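Side-chain contacts in glycosyl hydrolases family 31 family protein (Aspergillus niger, PDB 6DRU), which releases alpha-xylose from the non-reducing terminal glucose of xyloglucan oligosaccharides, as a family 31 glycoside hydrolase: residues A[489-492]-A[493-496]; A[539-542]-A[543-547]; A[629-633]-A[634-638]. One frame throughout, in Å; residues are numbered along the deposited sequence.

Overall arrangement
Interactions 1 and 2 belong to the TIM-barrel part of the chain and interaction 3 to the C-terminal family region. Interaction 1 comes first, where the loop after strand 481-484 enters helix 492-508. Interaction 2 follows within helix 535-548, and interaction 3 is the joint between helices 628-633 and 637-640. All three are local and run in series, so none nests or crosses and none closes a large loop. Interactions 1 and 2 pack directly, with W492 against L540 and R543 and L495 against W547. Interaction 3 does not touch either, but the glycan on N637 reaches back to D493, so sugar bridges the two regions.

Interaction 1 (A[489-492]-A[493-496]). With NAG (2-acetamido-2-deoxy-beta-D-glucopyranose), chain E.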
ATOM      1  N   THR A 489     -13.078  24.784  27.400  1.00 60.36           N
ATOM      2  CA  THR A 489     -14.408  25.165  27.852  1.00 65.63           C
ATOM      3  C   THR A 489     -14.319  26.009  29.119  1.00 70.32           C
ATOM      4  O   THR A 489     -13.444  25.807  29.964  1.00 62.14           O
ATOM      5  CB  THR A 489     -15.277  23.932  28.108  1.00 62.78           C
ATOM      6  OG1 THR A 489     -14.525  22.956  28.838  1.00 69.30           O
ATOM      7  CG2 THR A 489     -15.744  23.328  26.792  1.00 67.99           C
ATOM      8  N   SER A 490     -15.235  26.969  29.239  1.00 68.70           N
ATOM      9  CA  SER A 490     -15.249  27.891  30.376  1.00 60.53           C
ATOM     10  C   SER A 490     -16.064  27.289  31.522  1.00 61.05           C
ATOM     11  O   SER A 490     -17.192  27.689  31.816  1.00 60.13           O
ATOM     12  CB  SER A 490     -15.791  29.250  29.951  1.00 59.27           C
ATOM     13  OG  SER A 490     -14.968  29.842  28.961  1.00 62.74           O
ATOM     14  N   VAL A 491     -15.458  26.299  32.177  1.00 60.30           N
ATOM     15  CA  VAL A 491     -16.032  25.650  33.350  1.00 57.41           C
ATOM     16  C   VAL A 491     -14.924  25.456  34.377  1.00 65.19           C
ATOM     17  O   VAL A 491     -13.740  25.649  34.095  1.00 56.30           O
ATOM     18  CB  VAL A 491     -16.698  24.298  33.017  1.00 57.37           C
ATOM     19  CG1 VAL A 491     -17.976  24.513  32.225  1.00 52.94           C
ATOM     20  CG2 VAL A 491     -15.733  23.402  32.258  1.00 61.72           C
ATOM     21  N   TRP A 492     -15.330  25.062  35.588  1.00 72.49           N
ATOM     22  CA  TRP A 492     -14.377  24.949  36.689  1.00 67.75           C
ATOM     23  C   TRP A 492     -13.393  23.807  36.468  1.00 63.35           C
ATOM     24  O   TRP A 492     -12.196  23.957  36.738  1.00 66.77           O
ATOM     25  CB  TRP A 492     -15.118  24.774  38.013  1.00 68.91           C
ATOM     26  CG  TRP A 492     -15.695  26.048  38.529  1.00 62.93           C
ATOM     27  CD1 TRP A 492     -16.995  26.450  38.460  1.00 69.60           C
ATOM     28  CD2 TRP A 492     -14.983  27.100  39.192  1.00 60.02           C
ATOM     29  NE1 TRP A 492     -17.140  27.687  39.042  1.00 73.20           N
ATOM     30  CE2 TRP A 492     -15.918  28.108  39.498  1.00 62.38           C
ATOM     31  CE3 TRP A 492     -13.646  27.286  39.559  1.00 61.86           C
ATOM     32  CZ2 TRP A 492     -15.560  29.284  40.153  1.00 64.07           C
ATOM     33  CZ3 TRP A 492     -13.292  28.455  40.207  1.00 64.19           C
ATOM     34  CH2 TRP A 492     -14.245  29.438  40.498  1.00 68.24           C
ATOM     35  N   ASP A 493     -13.877  22.661  35.982  1.00 53.32           N
ATOM     36  CA  ASP A 493     -12.999  21.511  35.800  1.00 60.18           C
ATOM     37  C   ASP A 493     -11.879  21.810  34.813  1.00 63.32           C
ATOM     38  O   ASP A 493     -10.764  21.295  34.966  1.00 58.66           O
ATOM     39  CB  ASP A 493     -13.810  20.300  35.336  1.00 61.64           C
ATOM     40  CG  ASP A 493     -12.975  19.034  35.256  1.00 82.50           C
ATOM     41  OD1 ASP A 493     -12.150  18.801  36.166  1.00 80.95           O
ATOM     42  OD2 ASP A 493     -13.146  18.269  34.283  1.00 85.73           O
ATOM     43  N   THR A 494     -12.149  22.640  33.804  1.00 62.42           N
ATOM     44  CA  THR A 494     -11.128  22.963  32.814  1.00 61.67           C
ATOM     45  C   THR A 494      -9.964  23.717  33.442  1.00 64.25           C
ATOM     46  O   THR A 494      -8.799  23.469  33.108  1.00 62.32           O
ATOM     47  CB  THR A 494     -11.742  23.776  31.677  1.00 54.11           C
ATOM     48  OG1 THR A 494     -12.721  22.986  30.992  1.00 58.62           O
ATOM     49  CG2 THR A 494     -10.676  24.212  30.696  1.00 52.41           C
ATOM     50  N   LEU A 495     -10.257  24.641  34.358  1.00 64.21           N
ATOM     51  CA  LEU A 495      -9.189  25.406  34.992  1.00 62.93           C
ATOM     52  C   LEU A 495      -8.226  24.499  35.747  1.00 62.13           C
ATOM     53  O   LEU A 495      -7.020  24.767  35.784  1.00 58.45           O
ATOM     54  CB  LEU A 495      -9.791  26.455  35.927  1.00 55.65           C
ATOM     55  CG  LEU A 495      -8.864  27.127  36.942  1.00 59.42           C
ATOM     56  CD1 LEU A 495      -7.893  28.052  36.241  1.00 61.08           C
ATOM     57  CD2 LEU A 495      -9.674  27.884  37.978  1.00 71.21           C
ATOM     58  N   ALA A 496      -8.734  23.410  36.332  1.00 62.67           N
ATOM     59  CA  ALA A 496      -7.871  22.495  37.070  1.00 66.10           C
ATOM     60  C   ALA A 496      -6.975  21.677  36.147  1.00 67.98           C
ATOM     61  O   ALA A 496      -5.838  21.356  36.515  1.00 65.11           O
ATOM     62  CB  ALA A 496      -8.717  21.566  37.941  1.00 54.53           C
TER
HETATM   63  C1  NAG E   2     -12.185  15.239  37.961  1.00 71.97           C
HETATM   64  C2  NAG E   2     -12.723  13.916  37.456  1.00 67.70           C
HETATM   65  C3  NAG E   2     -13.723  14.087  36.372  1.00 68.21           C
HETATM   66  C4  NAG E   2     -14.770  15.111  36.750  1.00 67.95           C
HETATM   67  C5  NAG E   2     -14.107  16.390  37.211  1.00 69.52           C
HETATM   68  C6  NAG E   2     -15.161  17.380  37.660  1.00 77.51           C
HETATM   69  C7  NAG E   2     -11.243  11.954  37.656  1.00 77.39           C
HETATM   70  C8  NAG E   2     -10.094  11.124  37.125  1.00 73.75           C
HETATM   71  N2  NAG E   2     -11.645  13.129  36.971  1.00 83.67           N
HETATM   72  O3  NAG E   2     -14.304  12.837  36.078  1.00 64.57           O
HETATM   73  O4  NAG E   2     -15.573  15.389  35.629  1.00 65.05           O
HETATM   74  O5  NAG E   2     -13.244  16.105  38.283  1.00 77.60           O
HETATM   75  O6  NAG E   2     -15.912  16.823  38.717  1.00 97.75           O
HETATM   76  O7  NAG E   2     -11.820  11.617  38.671  1.00 70.77           O
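Between T489 and T494 the backbone passes from an extended loop, through an inverse gamma turn centred on S490, into the first turn of a helix with V491 at the N-cap position. The side chains of T489 and T494 span this bend and cross at about a right angle. Their hydroxyls, OG1 of T489 and OG1 of T494, are hydrogen-bonded at 2.8 Å, with the direction of the proton unsettled. T494 reaches the T489 hydroxyl because its OG1 stands beside its backbone N (chi1 -64°), turned back to the loop; its CG2 rests 3.3 Å from T489 O. V491 brings CG2 against the T494 hydroxyl. This is a strand-to-helix passage of the GH31 TIM barrel, and the side chain of T489 lies about 8 Å from that of D487, the probable proton donor. T489 also packs on L118 of the second subunit.

Within the first turn, W492 and L495 meet loosely, ring atom CZ3 of W492 lying 4.3 Å from CD2 of L495, while L495 N gives W492 O only a weak bond. D493 points elsewhere: its carboxylate lies against the second N-acetylglucosamine of the N637 glycan, OD1 of D493 being 3.3 Å from C5 of that sugar.

Interaction 2 (A[539-542]-A[543-547]); sequences ELYV and RWLAW
Y541 and L545, one turn apart, run side by side in the same direction, and CB of L545 sits 4.1 Å above one face of the Y541 ring, displaced toward its rim. L545 continues along the phenol, with CD2 of L545 4.0 Å from OH of Y541. A second pair, L540 and W544, is arranged likewise: CD1 of L540 comes obliquely to the six-membered part of the indole, 4.0 Å from CE3 of W544.

E539 and R543 are joined through water rather than directly. Water 1 donates to OE2 of E539 at 2.8 Å and accepts from NE of R543 at 3.0 Å. Chi1 of R543 (-65°) sets CG beside its own backbone N, 3.3 Å from E539 O; a bend at chi2 then leads the chain out to the water. The opposite charges do not touch, though their proximity probably still stabilises both.

Underneath runs a regular alpha-helical ladder; in it R543 N bonds to E539 O nearly straight (168°), and W544, L545 and A546 repeat the pattern with L540, Y541 and V542. The helix, 535-548, precedes strand 554-555, which pairs with strand 252-254 and so closes the TIM barrel.

Further out, the polar ends are held chiefly from outside the two segments: OE2 of E539 takes the N-H of N658, NH2 of R543 gives to A696 O, and OH of Y541 is hydrogen-bonded to T556 OG1. Y541 also stacks on Y577, while I585 of helix 582-594 touches both Y541 and L545. On L540 and R543 rests W492 of helix 492-508.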
ATOM      1  N   GLU A 539     -17.270  34.744  38.982  1.00 59.19           N
ATOM      2  CA  GLU A 539     -16.409  34.108  39.975  1.00 63.74           C
ATOM      3  C   GLU A 539     -15.319  33.282  39.303  1.00 68.39           C
ATOM      4  O   GLU A 539     -14.139  33.382  39.657  1.00 57.65           O
ATOM      5  CB  GLU A 539     -17.246  33.234  40.909  1.00 68.17           C
ATOM      6  CG  GLU A 539     -16.441  32.539  41.996  1.00 66.51           C
ATOM      7  CD  GLU A 539     -17.228  31.450  42.698  1.00 78.82           C
ATOM      8  OE1 GLU A 539     -18.324  31.099  42.210  1.00 74.58           O
ATOM      9  OE2 GLU A 539     -16.752  30.944  43.737  1.00 84.62           O
ATOM     10  N   LEU A 540     -15.703  32.463  38.320  1.00 68.61           N
ATOM     11  CA  LEU A 540     -14.733  31.625  37.620  1.00 60.32           C
ATOM     12  C   LEU A 540     -13.670  32.463  36.921  1.00 62.07           C
ATOM     13  O   LEU A 540     -12.479  32.133  36.972  1.00 59.62           O
ATOM     14  CB  LEU A 540     -15.450  30.723  36.616  1.00 58.91           C
ATOM     15  CG  LEU A 540     -14.561  29.868  35.710  1.00 61.77           C
ATOM     16  CD1 LEU A 540     -13.609  29.002  36.525  1.00 57.15           C
ATOM     17  CD2 LEU A 540     -15.412  29.011  34.786  1.00 63.07           C
ATOM     18  N   TYR A 541     -14.078  33.547  36.257  1.00 56.82           N
ATOM     19  CA  TYR A 541     -13.118  34.353  35.511  1.00 52.17           C
ATOM     20  C   TYR A 541     -12.101  35.009  36.436  1.00 63.05           C
ATOM     21  O   TYR A 541     -10.907  35.059  36.119  1.00 61.29           O
ATOM     22  CB  TYR A 541     -13.841  35.414  34.682  1.00 50.19           C
ATOM     23  CG  TYR A 541     -12.888  36.281  33.891  1.00 57.05           C
ATOM     24  CD1 TYR A 541     -12.338  35.829  32.699  1.00 58.19           C
ATOM     25  CD2 TYR A 541     -12.525  37.544  34.341  1.00 59.76           C
ATOM     26  CE1 TYR A 541     -11.459  36.611  31.976  1.00 60.12           C
ATOM     27  CE2 TYR A 541     -11.647  38.333  33.624  1.00 58.12           C
ATOM     28  CZ  TYR A 541     -11.118  37.861  32.442  1.00 59.17           C
ATOM     29  OH  TYR A 541     -10.244  38.641  31.720  1.00 61.14           O
ATOM     30  N   VAL A 542     -12.551  35.522  37.583  1.00 65.18           N
ATOM     31  CA  VAL A 542     -11.634  36.200  38.494  1.00 60.18           C
ATOM     32  C   VAL A 542     -10.635  35.210  39.080  1.00 62.79           C
ATOM     33  O   VAL A 542      -9.451  35.526  39.245  1.00 57.22           O
ATOM     34  CB  VAL A 542     -12.424  36.941  39.588  1.00 60.19           C
ATOM     35  CG1 VAL A 542     -11.492  37.427  40.685  1.00 62.81           C
ATOM     36  CG2 VAL A 542     -13.179  38.114  38.981  1.00 56.27           C
ATOM     37  N   ARG A 543     -11.088  33.991  39.386  1.00 59.76           N
ATOM     38  CA  ARG A 543     -10.160  32.943  39.798  1.00 60.15           C
ATOM     39  C   ARG A 543      -9.169  32.625  38.685  1.00 67.31           C
ATOM     40  O   ARG A 543      -7.969  32.460  38.934  1.00 66.56           O
ATOM     41  CB  ARG A 543     -10.929  31.685  40.199  1.00 68.72           C
ATOM     42  CG  ARG A 543     -11.818  31.841  41.421  1.00 66.15           C
ATOM     43  CD  ARG A 543     -10.997  32.076  42.674  1.00 61.93           C
ATOM     44  NE  ARG A 543     -11.783  31.848  43.881  1.00 66.57           N
ATOM     45  CZ  ARG A 543     -11.313  31.993  45.115  1.00 68.39           C
ATOM     46  NH1 ARG A 543     -10.055  32.367  45.307  1.00 67.39           N
ATOM     47  NH2 ARG A 543     -12.100  31.763  46.157  1.00 59.53           N
ATOM     48  N   TRP A 544      -9.658  32.542  37.445  1.00 69.57           N
ATOM     49  CA  TRP A 544      -8.805  32.190  36.314  1.00 61.08           C
ATOM     50  C   TRP A 544      -7.829  33.316  35.989  1.00 59.38           C
ATOM     51  O   TRP A 544      -6.634  33.075  35.785  1.00 59.25           O
ATOM     52  CB  TRP A 544      -9.680  31.858  35.105  1.00 61.10           C
ATOM     53  CG  TRP A 544      -9.090  30.870  34.150  1.00 59.89           C
ATOM     54  CD1 TRP A 544      -7.792  30.795  33.739  1.00 66.89           C
ATOM     55  CD2 TRP A 544      -9.785  29.814  33.476  1.00 59.58           C
ATOM     56  NE1 TRP A 544      -7.635  29.757  32.852  1.00 62.59           N
ATOM     57  CE2 TRP A 544      -8.845  29.139  32.674  1.00 63.02           C
ATOM     58  CE3 TRP A 544     -11.113  29.373  33.475  1.00 61.93           C
ATOM     59  CZ2 TRP A 544      -9.189  28.048  31.880  1.00 72.03           C
ATOM     60  CZ3 TRP A 544     -11.452  28.291  32.685  1.00 62.65           C
ATOM     61  CH2 TRP A 544     -10.495  27.641  31.900  1.00 63.22           C
ATOM     62  N   LEU A 545      -8.328  34.554  35.927  1.00 65.15           N
ATOM     63  CA  LEU A 545      -7.470  35.697  35.624  1.00 53.34           C
ATOM     64  C   LEU A 545      -6.372  35.858  36.667  1.00 59.72           C
ATOM     65  O   LEU A 545      -5.248  36.256  36.340  1.00 62.04           O
ATOM     66  CB  LEU A 545      -8.320  36.968  35.526  1.00 56.03           C
ATOM     67  CG  LEU A 545      -7.725  38.250  34.932  1.00 56.33           C
ATOM     68  CD1 LEU A 545      -6.921  39.042  35.956  1.00 56.19           C
ATOM     69  CD2 LEU A 545      -6.872  37.929  33.714  1.00 60.26           C
ATOM     70  N   ALA A 546      -6.681  35.559  37.931  1.00 66.58           N
ATOM     71  CA  ALA A 546      -5.671  35.648  38.980  1.00 64.54           C
ATOM     72  C   ALA A 546      -4.541  34.654  38.744  1.00 67.73           C
ATOM     73  O   ALA A 546      -3.371  34.957  39.008  1.00 64.13           O
ATOM     74  CB  ALA A 546      -6.313  35.419  40.348  1.00 55.25           C
ATOM     75  N   TRP A 547      -4.872  33.462  38.240  1.00 62.87           N
ATOM     76  CA  TRP A 547      -3.848  32.450  37.998  1.00 58.32           C
ATOM     77  C   TRP A 547      -2.899  32.874  36.884  1.00 69.25           C
ATOM     78  O   TRP A 547      -1.691  32.622  36.962  1.00 66.94           O
ATOM     79  CB  TRP A 547      -4.502  31.112  37.664  1.00 57.08           C
ATOM     80  CG  TRP A 547      -3.520  30.052  37.271  1.00 61.12           C
ATOM     81  CD1 TRP A 547      -2.323  29.781  37.868  1.00 68.52           C
ATOM     82  CD2 TRP A 547      -3.645  29.128  36.184  1.00 59.87           C
ATOM     83  NE1 TRP A 547      -1.697  28.740  37.224  1.00 66.31           N
ATOM     84  CE2 TRP A 547      -2.488  28.322  36.186  1.00 67.72           C
ATOM     85  CE3 TRP A 547      -4.622  28.901  35.212  1.00 57.25           C
ATOM     86  CZ2 TRP A 547      -2.284  27.309  35.254  1.00 63.49           C
ATOM     87  CZ3 TRP A 547      -4.418  27.895  34.287  1.00 70.43           C
ATOM     88  CH2 TRP A 547      -3.259  27.111  34.315  1.00 71.32           C
TER
HETATM   89  O   HOH W   1     -14.157  30.079  44.465  1.00 61.32           O

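Interaction 3 (A[629-633]-A[634-638]). With NAG (2-acetamido-2-deoxy-beta-D-glucopyranose), chain B.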
ATOM      1  N   SER A 629       7.312  11.867  45.872  1.00 78.42           N
ATOM      2  CA  SER A 629       7.477  10.804  44.886  1.00 65.74           C
ATOM      3  C   SER A 629       6.172  10.056  44.642  1.00 60.71           C
ATOM      4  O   SER A 629       5.844   9.725  43.497  1.00 70.38           O
ATOM      5  CB  SER A 629       8.568   9.835  45.333  1.00 82.27           C
ATOM      6  OG  SER A 629       8.688   8.752  44.424  1.00 71.57           O
ATOM      7  N   GLN A 630       5.407   9.783  45.703  1.00 72.13           N
ATOM      8  CA  GLN A 630       4.162   9.049  45.515  1.00 81.30           C
ATOM      9  C   GLN A 630       3.038   9.974  45.065  1.00 76.11           C
ATOM     10  O   GLN A 630       2.154   9.551  44.311  1.00 85.56           O
ATOM     11  CB  GLN A 630       3.782   8.306  46.802  1.00 70.06           C
ATOM     12  CG  GLN A 630       2.497   7.468  46.722  1.00 80.19           C
ATOM     13  CD  GLN A 630       1.213   8.217  47.080  1.00100.71           C
ATOM     14  OE1 GLN A 630       1.185   9.445  47.181  1.00106.04           O
ATOM     15  NE2 GLN A 630       0.133   7.465  47.256  1.00 97.72           N
ATOM     16  N   LEU A 631       3.050  11.233  45.515  1.00 72.24           N
ATOM     17  CA  LEU A 631       2.027  12.182  45.094  1.00 72.67           C
ATOM     18  C   LEU A 631       2.081  12.463  43.599  1.00 68.82           C
ATOM     19  O   LEU A 631       1.064  12.852  43.015  1.00 75.08           O
ATOM     20  CB  LEU A 631       2.170  13.494  45.867  1.00 77.02           C
ATOM     21  CG  LEU A 631       1.822  13.466  47.355  1.00 65.50           C
ATOM     22  CD1 LEU A 631       2.358  14.709  48.053  1.00 51.59           C
ATOM     23  CD2 LEU A 631       0.319  13.348  47.542  1.00 51.55           C
ATOM     24  N   VAL A 632       3.239  12.273  42.965  1.00 71.68           N
ATOM     25  CA  VAL A 632       3.323  12.449  41.521  1.00 70.98           C
ATOM     26  C   VAL A 632       2.878  11.186  40.794  1.00 68.71           C
ATOM     27  O   VAL A 632       2.187  11.260  39.771  1.00 71.05           O
ATOM     28  CB  VAL A 632       4.750  12.863  41.121  1.00 66.00           C
ATOM     29  CG1 VAL A 632       4.870  12.959  39.614  1.00 63.71           C
ATOM     30  CG2 VAL A 632       5.112  14.189  41.765  1.00 49.57           C
ATOM     31  N   SER A 633       3.251  10.011  41.308  1.00 64.55           N
ATOM     32  CA  SER A 633       2.875   8.766  40.644  1.00 73.85           C
ATOM     33  C   SER A 633       1.363   8.589  40.620  1.00 71.52           C
ATOM     34  O   SER A 633       0.801   8.102  39.632  1.00 66.95           O
ATOM     35  CB  SER A 633       3.538   7.572  41.330  1.00 63.58           C
ATOM     36  OG  SER A 633       2.757   7.113  42.418  1.00 93.82           O
ATOM     37  N   SER A 634       0.685   8.985  41.695  1.00 75.41           N
ATOM     38  CA  SER A 634      -0.764   8.871  41.783  1.00 70.11           C
ATOM     39  C   SER A 634      -1.486  10.050  41.147  1.00 69.48           C
ATOM     40  O   SER A 634      -2.722  10.061  41.132  1.00 65.23           O
ATOM     41  CB  SER A 634      -1.193   8.739  43.246  1.00 76.04           C
ATOM     42  OG  SER A 634      -0.774   9.865  43.998  1.00 77.18           O
ATOM     43  N   ASN A 635      -0.748  11.025  40.620  1.00 66.43           N
ATOM     44  CA  ASN A 635      -1.322  12.231  40.027  1.00 65.91           C
ATOM     45  C   ASN A 635      -2.270  12.921  41.006  1.00 68.63           C
ATOM     46  O   ASN A 635      -3.410  13.261  40.680  1.00 75.25           O
ATOM     47  CB  ASN A 635      -2.018  11.908  38.704  1.00 70.99           C
ATOM     48  CG  ASN A 635      -1.047  11.426  37.639  1.00 72.74           C
ATOM     49  OD1 ASN A 635      -0.234  12.196  37.124  1.00 59.60           O
ATOM     50  ND2 ASN A 635      -1.121  10.140  37.312  1.00 68.61           N
ATOM     51  N   SER A 636      -1.785  13.113  42.231  1.00 67.40           N
ATOM     52  CA  SER A 636      -2.543  13.834  43.243  1.00 68.84           C
ATOM     53  C   SER A 636      -2.739  15.289  42.831  1.00 68.72           C
ATOM     54  O   SER A 636      -1.915  15.874  42.122  1.00 72.60           O
ATOM     55  CB  SER A 636      -1.825  13.763  44.592  1.00 78.83           C
ATOM     56  OG  SER A 636      -2.359  14.700  45.511  1.00 78.18           O
ATOM     57  N   ASN A 637      -3.853  15.875  43.281  1.00 64.46           N
ATOM     58  CA  ASN A 637      -4.125  17.279  42.989  1.00 58.48           C
ATOM     59  C   ASN A 637      -3.047  18.202  43.539  1.00 66.74           C
ATOM     60  O   ASN A 637      -2.899  19.325  43.045  1.00 71.58           O
ATOM     61  CB  ASN A 637      -5.490  17.689  43.551  1.00 61.76           C
ATOM     62  CG  ASN A 637      -6.637  16.882  42.964  1.00 71.63           C
ATOM     63  OD1 ASN A 637      -6.878  15.744  43.365  1.00 87.74           O
ATOM     64  ND2 ASN A 637      -7.354  17.474  42.013  1.00 65.74           N
ATOM     65  N   TYR A 638      -2.288  17.756  44.545  1.00 62.00           N
ATOM     66  CA  TYR A 638      -1.219  18.578  45.100  1.00 59.80           C
ATOM     67  C   TYR A 638      -0.032  18.707  44.157  1.00 66.38           C
ATOM     68  O   TYR A 638       0.761  19.642  44.308  1.00 67.41           O
ATOM     69  CB  TYR A 638      -0.758  18.008  46.441  1.00 68.58           C
ATOM     70  CG  TYR A 638      -1.817  18.063  47.517  1.00 68.40           C
ATOM     71  CD1 TYR A 638      -2.584  19.204  47.704  1.00 64.73           C
ATOM     72  CD2 TYR A 638      -2.056  16.970  48.339  1.00 71.46           C
ATOM     73  CE1 TYR A 638      -3.558  19.258  48.685  1.00 71.07           C
ATOM     74  CE2 TYR A 638      -3.027  17.014  49.320  1.00 74.95           C
ATOM     75  CZ  TYR A 638      -3.774  18.159  49.490  1.00 77.78           C
ATOM     76  OH  TYR A 638      -4.742  18.203  50.468  1.00 79.10           O
TER
HETATM   77  C1  NAG B   1      -8.569  16.792  41.536  1.00 69.95           C
HETATM   78  C2  NAG B   1      -9.794  17.630  41.225  1.00 70.44           C
HETATM   79  C3  NAG B   1     -10.934  16.818  40.731  1.00 63.56           C
HETATM   80  C4  NAG B   1     -10.487  15.901  39.616  1.00 68.93           C
HETATM   81  C5  NAG B   1      -9.321  15.069  40.096  1.00 70.57           C
HETATM   82  C6  NAG B   1      -8.871  14.134  38.992  1.00 63.77           C
HETATM   83  C7  NAG B   1     -10.111  19.754  42.426  1.00 64.74           C
HETATM   84  C8  NAG B   1     -10.528  20.508  43.669  1.00 65.95           C
HETATM   85  N2  NAG B   1     -10.186  18.337  42.392  1.00 68.51           N
HETATM   86  O3  NAG B   1     -11.962  17.679  40.301  1.00 69.42           O
HETATM   87  O4  NAG B   1     -11.548  15.058  39.234  1.00 68.63           O
HETATM   88  O5  NAG B   1      -8.274  15.937  40.458  1.00 74.22           O
HETATM   89  O6  NAG B   1      -7.503  14.337  38.718  1.00 83.70           O
HETATM   90  O7  NAG B   1      -9.707  20.363  41.456  1.00 63.34           O
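S636 meets L631 first through its CB, which lies 3.4 Å from L631 O and a little farther from the methyl CD2 of L631. At the tip, OG of S636 is 3.6 Å from that same methyl. The hydroxyl stands anti to its own backbone N (chi1 166°), and from there it also accepts the N-H of Y638 at 3.2 Å, with an angle of 166° at the hydrogen. That is a capping bond: S636 is the N-cap of helix 637-640. L631 CD2 goes on to the edge of the Y638 ring, near the ring plane, so one leucine methyl bridges the serine and the tyrosine.

The backbone of S636 also serves the helix behind it. Its N-H bonds to L631 O almost along the carbonyl direction, and N635 N, from well above the carbonyl plane, bonds to V632 O. With N635 at positive phi (54°), these two bonds form a Schellman motif ending helix 628-633, and S636, the residue after N635, both closes this motif and caps the next helix. L631 O is shared with OG1 of T639, while N635 OD1 takes the N-H of N161 in a neighbouring loop.

Just before the turn, Q630 O is gripped by three donors: S634 N at 3.1 Å, S634 OG at 3.0 Å and S633 OG at 3.1 Å. Both serine hydroxyls therefore fold back onto the last helical turn. The Q630 amide lies alongside, its OE1 3.8 Å from OG of S634.

N637 turns away from all this. Its ND2 is covalently joined to C1 of an N-acetylglucosamine (1.5 Å), making it an N-glycosylation site in the C-terminal family region; T655 OG1 is hydrogen-bonded to that sugar.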